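Local coordinates for protein BT_4661 (Bacteroides thetaiotaomicron, PDB 4AK2) that binds heparin and heparan sulfate as the ligand-binding domain of a SusE-like surface glycan-binding protein, at residues N193-T198 against F209-N214; D173-G178 against D185-E190. All blocks are in the same frame, centred on the assembly; numbering follows the deposited sequence.

Contact 1. Residues N193-T198 against F209-N214. With NA (sodium ion), chain D.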
# COMPACT_ATOMS: atom_id res chain seq x y z
N ASN A 193 16.42 4.72 -11.27
CA ASN A 193 17.69 5.18 -11.76
C ASN A 193 18.75 5.30 -10.66
O ASN A 193 19.95 5.04 -10.89
CB ASN A 193 17.49 6.49 -12.51
CG ASN A 193 16.57 6.36 -13.76
OD1 ASN A 193 16.06 5.27 -14.16
ND2 ASN A 193 16.33 7.50 -14.38
N SER A 194 18.31 5.63 -9.44
CA SER A 194 19.23 5.71 -8.31
C SER A 194 19.80 4.35 -7.89
O SER A 194 20.90 4.28 -7.35
CB SER A 194 18.54 6.37 -7.10
OG SER A 194 17.76 5.46 -6.36
N TYR A 195 19.04 3.28 -8.16
CA TYR A 195 19.55 1.91 -7.99
C TYR A 195 20.55 1.55 -9.11
O TYR A 195 21.63 1.02 -8.83
CB TYR A 195 18.38 0.93 -7.93
CG TYR A 195 18.78 -0.51 -8.03
CD1 TYR A 195 18.89 -1.13 -9.25
CD2 TYR A 195 19.08 -1.25 -6.89
CE1 TYR A 195 19.30 -2.44 -9.35
CE2 TYR A 195 19.49 -2.57 -6.99
CZ TYR A 195 19.59 -3.17 -8.21
OH TYR A 195 19.98 -4.48 -8.34
N ASP A 196 20.17 1.82 -10.37
CA ASP A 196 21.05 1.57 -11.53
C ASP A 196 20.50 2.35 -12.70
O ASP A 196 19.31 2.30 -12.97
CB ASP A 196 21.10 0.07 -11.88
CG ASP A 196 22.25 -0.29 -12.80
OD1 ASP A 196 22.34 0.23 -13.92
OD2 ASP A 196 23.04 -1.15 -12.43
N ALA A 197 21.38 3.04 -13.40
CA ALA A 197 20.98 3.84 -14.55
C ALA A 197 20.32 2.96 -15.63
O ALA A 197 19.54 3.47 -16.43
CB ALA A 197 22.17 4.59 -15.13
N THR A 198 20.61 1.66 -15.65
CA THR A 198 20.04 0.73 -16.65
C THR A 198 18.81 -0.04 -16.16
O THR A 198 18.30 -0.92 -16.85
CB THR A 198 21.09 -0.29 -17.15
OG1 THR A 198 21.46 -1.15 -16.05
CG2 THR A 198 22.32 0.44 -17.66
N PHE A 209 15.84 -11.98 -6.31
CA PHE A 209 16.59 -12.82 -7.24
C PHE A 209 17.65 -12.05 -8.05
O PHE A 209 18.66 -12.65 -8.44
CB PHE A 209 15.63 -13.62 -8.12
CG PHE A 209 14.94 -14.69 -7.33
CD1 PHE A 209 15.58 -15.88 -7.05
CD2 PHE A 209 13.66 -14.45 -6.78
CE1 PHE A 209 14.96 -16.82 -6.23
CE2 PHE A 209 13.05 -15.39 -5.96
CZ PHE A 209 13.69 -16.58 -5.71
N GLU A 210 17.47 -10.74 -8.18
CA GLU A 210 18.43 -9.89 -8.90
C GLU A 210 19.46 -9.24 -7.99
O GLU A 210 20.32 -8.50 -8.47
CB GLU A 210 17.70 -8.82 -9.73
CG GLU A 210 16.69 -9.41 -10.68
CD GLU A 210 17.33 -10.00 -11.92
OE1 GLU A 210 18.48 -9.67 -12.24
OE2 GLU A 210 16.68 -10.83 -12.55
N ASN A 211 19.39 -9.52 -6.67
CA ASN A 211 20.25 -8.88 -5.67
C ASN A 211 20.77 -9.87 -4.64
O ASN A 211 21.11 -9.45 -3.54
CB ASN A 211 19.52 -7.74 -4.98
CG ASN A 211 19.29 -6.56 -5.92
OD1 ASN A 211 20.22 -5.81 -6.21
ND2 ASN A 211 18.05 -6.39 -6.38
N THR A 212 20.87 -11.16 -4.98
CA THR A 212 21.13 -12.18 -3.99
C THR A 212 22.44 -11.94 -3.27
O THR A 212 22.55 -12.31 -2.11
CB THR A 212 21.16 -13.58 -4.59
OG1 THR A 212 22.16 -13.64 -5.60
CG2 THR A 212 19.82 -13.97 -5.21
N THR A 213 23.43 -11.32 -3.90
CA THR A 213 24.73 -11.12 -3.26
C THR A 213 24.91 -9.71 -2.76
O THR A 213 25.98 -9.36 -2.27
CB THR A 213 25.93 -11.46 -4.17
OG1 THR A 213 25.95 -10.52 -5.25
CG2 THR A 213 25.83 -12.90 -4.67
N ASN A 214 23.85 -8.90 -2.89
CA ASN A 214 23.92 -7.53 -2.38
C ASN A 214 22.57 -7.00 -1.97
O ASN A 214 22.12 -5.95 -2.45
CB ASN A 214 24.67 -6.58 -3.36
CG ASN A 214 24.23 -6.70 -4.82
OD1 ASN A 214 25.07 -7.01 -5.70
ND2 ASN A 214 22.97 -6.51 -5.10
NA NA D . 17.90 6.15 -3.81
O HOH W 1 19.94 7.15 -3.26

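Contact 2. Residues D173-G178 against D185-E190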
# COMPACT_ATOMS: atom_id res chain seq x y z
N ASP A 173 5.53 17.98 -4.03
CA ASP A 173 4.83 17.77 -5.29
C ASP A 173 5.79 17.28 -6.37
O ASP A 173 5.39 16.61 -7.32
CB ASP A 173 4.05 19.01 -5.71
CG ASP A 173 2.67 19.08 -5.07
OD1 ASP A 173 2.09 18.03 -4.68
OD2 ASP A 173 2.15 20.21 -4.98
N SER A 174 7.08 17.56 -6.18
CA SER A 174 8.09 17.10 -7.13
C SER A 174 8.31 15.56 -7.11
O SER A 174 8.93 15.04 -8.05
CB SER A 174 9.39 17.86 -6.93
OG SER A 174 9.85 17.56 -5.61
N HIS A 175 7.77 14.85 -6.11
CA HIS A 175 7.67 13.39 -6.15
C HIS A 175 6.48 12.99 -7.00
O HIS A 175 5.39 12.75 -6.49
CB HIS A 175 7.53 12.82 -4.74
CG HIS A 175 8.77 12.99 -3.87
ND1 HIS A 175 8.85 12.45 -2.63
CD2 HIS A 175 9.99 13.60 -4.13
CE1 HIS A 175 10.07 12.75 -2.11
NE2 HIS A 175 10.78 13.42 -3.04
N ILE A 176 6.68 12.95 -8.31
CA ILE A 176 5.56 12.82 -9.24
C ILE A 176 4.95 11.42 -9.14
O ILE A 176 5.68 10.41 -9.22
CB ILE A 176 5.98 13.16 -10.70
CG1 ILE A 176 6.40 14.65 -10.76
CG2 ILE A 176 4.84 12.88 -11.67
CD1 ILE A 176 7.01 15.12 -12.07
N SER A 177 3.63 11.36 -8.97
CA SER A 177 2.89 10.10 -8.82
C SER A 177 2.69 9.38 -10.14
O SER A 177 2.69 10.00 -11.20
CB SER A 177 1.53 10.37 -8.22
OG SER A 177 1.66 10.95 -6.93
N GLY A 178 2.52 8.08 -10.10
CA GLY A 178 2.04 7.28 -11.21
C GLY A 178 2.87 6.04 -11.46
O GLY A 178 3.75 5.68 -10.65
N ASP A 185 9.17 10.56 -16.60
CA ASP A 185 10.00 10.98 -15.48
C ASP A 185 9.12 11.20 -14.27
O ASP A 185 8.33 12.14 -14.20
CB ASP A 185 10.72 12.29 -15.82
CG ASP A 185 11.70 12.12 -16.96
OD1 ASP A 185 12.52 11.18 -16.87
OD2 ASP A 185 11.67 12.92 -17.94
N ASN A 186 9.23 10.32 -13.29
CA ASN A 186 8.42 10.44 -12.08
C ASN A 186 9.18 9.89 -10.89
O ASN A 186 10.39 9.57 -11.02
CB ASN A 186 7.03 9.80 -12.26
CG ASN A 186 7.07 8.33 -12.63
OD1 ASN A 186 8.09 7.65 -12.46
ND2 ASN A 186 5.95 7.83 -13.19
N PHE A 187 8.53 9.79 -9.73
CA PHE A 187 9.29 9.42 -8.54
C PHE A 187 9.89 8.03 -8.72
O PHE A 187 11.06 7.79 -8.33
CB PHE A 187 8.45 9.53 -7.28
CG PHE A 187 9.26 9.35 -6.04
CD1 PHE A 187 10.28 10.25 -5.72
CD2 PHE A 187 9.02 8.28 -5.18
CE1 PHE A 187 11.04 10.12 -4.56
CE2 PHE A 187 9.77 8.16 -4.01
CZ PHE A 187 10.79 9.06 -3.70
N LEU A 188 9.12 7.10 -9.32
CA LEU A 188 9.65 5.75 -9.48
C LEU A 188 10.79 5.68 -10.48
O LEU A 188 11.73 4.93 -10.27
CB LEU A 188 8.58 4.74 -9.85
CG LEU A 188 7.64 4.42 -8.68
CD1 LEU A 188 6.61 3.42 -9.16
CD2 LEU A 188 8.35 3.84 -7.45
N SER A 189 10.75 6.44 -11.58
CA SER A 189 11.90 6.40 -12.47
C SER A 189 13.14 6.96 -11.80
O SER A 189 14.24 6.48 -12.01
CB SER A 189 11.63 7.06 -13.84
OG SER A 189 11.43 8.46 -13.69
N GLU A 190 12.95 7.98 -10.97
CA GLU A 190 14.07 8.56 -10.25
C GLU A 190 14.64 7.50 -9.24
O GLU A 190 15.87 7.28 -9.16
CB GLU A 190 13.64 9.82 -9.52
CG GLU A 190 14.82 10.44 -8.82
CD GLU A 190 14.51 11.77 -8.16
OE1 GLU A 190 13.49 12.40 -8.50
OE2 GLU A 190 15.32 12.18 -7.30
O HOH W 2 11.01 12.94 -7.98
O HOH W 3 6.03 7.55 -9.59
O HOH W 4 3.75 9.66 -13.77

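Contact 1. Residues N193-T198 against F209-N214
Tyr195 reaches from the last turn of helix 187-195 to Asn211 in the loop leading to strand 220-222, a side-chain contact that ties the end of a short helix to an irregular loop. It illustrates how one tyrosine can bridge two backbones that stay far apart, since Tyr195 CA and Asn211 CA are 11.1 Å apart and the two side chains approach from opposite directions. The tyrosine CG stands anti to its own nitrogen (chi1 168°), which carries the ring out from the helix toward the loop. Its hydroxyl donates to the amide oxygen, Tyr195 OH to Asn211 OD1, over a short 2.5 Å. OD1 lies at the edge of the phenol, near the ring plane, while the amide is turned almost perpendicular to that ring, at 85°. The hydroxyl approaches tilted 20° from the carbonyl plane. One residue before the tyrosine, Ser194 OG binds a sodium ion at 2.6 Å, a site that also includes the carbonyl oxygen of Leu235. Beyond the helix, Asp196 OD1 accepts from Thr198 N at 2.8 Å, closing an Asx turn, and takes Thr198 OG1 from above the carboxylate plane. Asn211 opens a type I beta turn ending at Asn214. Its ND2 gives hydrogen bonds to the carbonyls of Lys204 and Ser207, fixing the rotation of the buried amide. The result is a loop pinned by a buried asparagine, held between backbone carbonyls and a helix-end tyrosine; the adjacent Glu210, salt-bridged to Arg203, lies about 5 Å by its side chain from a bound sulfated glucosamine.

Contact 2. Residues D173-G178 against D185-E190
A capping box starts helix 187-195, and the loop before strand 178-179 packs against that helix start. Asn186 is the N-cap: Asn186 OD1 accepts from Ser189 N at 3.1 Å, and Asn186 N returns a bond to Ser189 OG at 2.9 Å. The first-turn amide of Phe187 is taken across the contact, with Phe187 N donating to Ile176 O at 3.0 Å, nearly straight (169°) and on a carbonyl lone pair. A water bridges the next amide, Leu188 N, to the carbonyls of Ile176 and Gly178. Next to these polar bonds, the rings of His175 and Phe187 run side by side in a face-to-face stack, centroids 4.2 Å apart and planes 26° from parallel; Phe187 CE1 sits over the centre of the imidazole. The Phe187 ring swings away from its own amide (chi1 -172°), which lays it alongside the histidine. Ile176 CG2 meets Asn186 CB at 3.8 Å, the two side chains crossing at about a right angle. His175 NE2 is hydrogen-bonded to Asn238 OD1, and Asn186 ND2 to Ala179 O. Phe187 also meets the ring of Tyr166, and Leu188 reaches Phe164 and Tyr166, seating the helix start against strand 163-168, which pairs with strand 178-179.

In the fold
Both contacts depend on helix 187-195, contact 2 at its beginning and contact 1 at its end, with their centres about 19 Å apart. Along the chain contact 2 comes first and is complete before contact 1 begins, with two residues of the helix between 185-190 and 193-198. The single short helix thus joins two environments. Its N-terminal end rests beside strands 163-168 and 178-179 of the mixed seven-stranded sheet, whereas its C-terminal end meets an irregular loop that approaches the bound glycan through Glu210. One short helix therefore connects the sheet side of the ligand-binding domain to a loop close to the sulfated sugar.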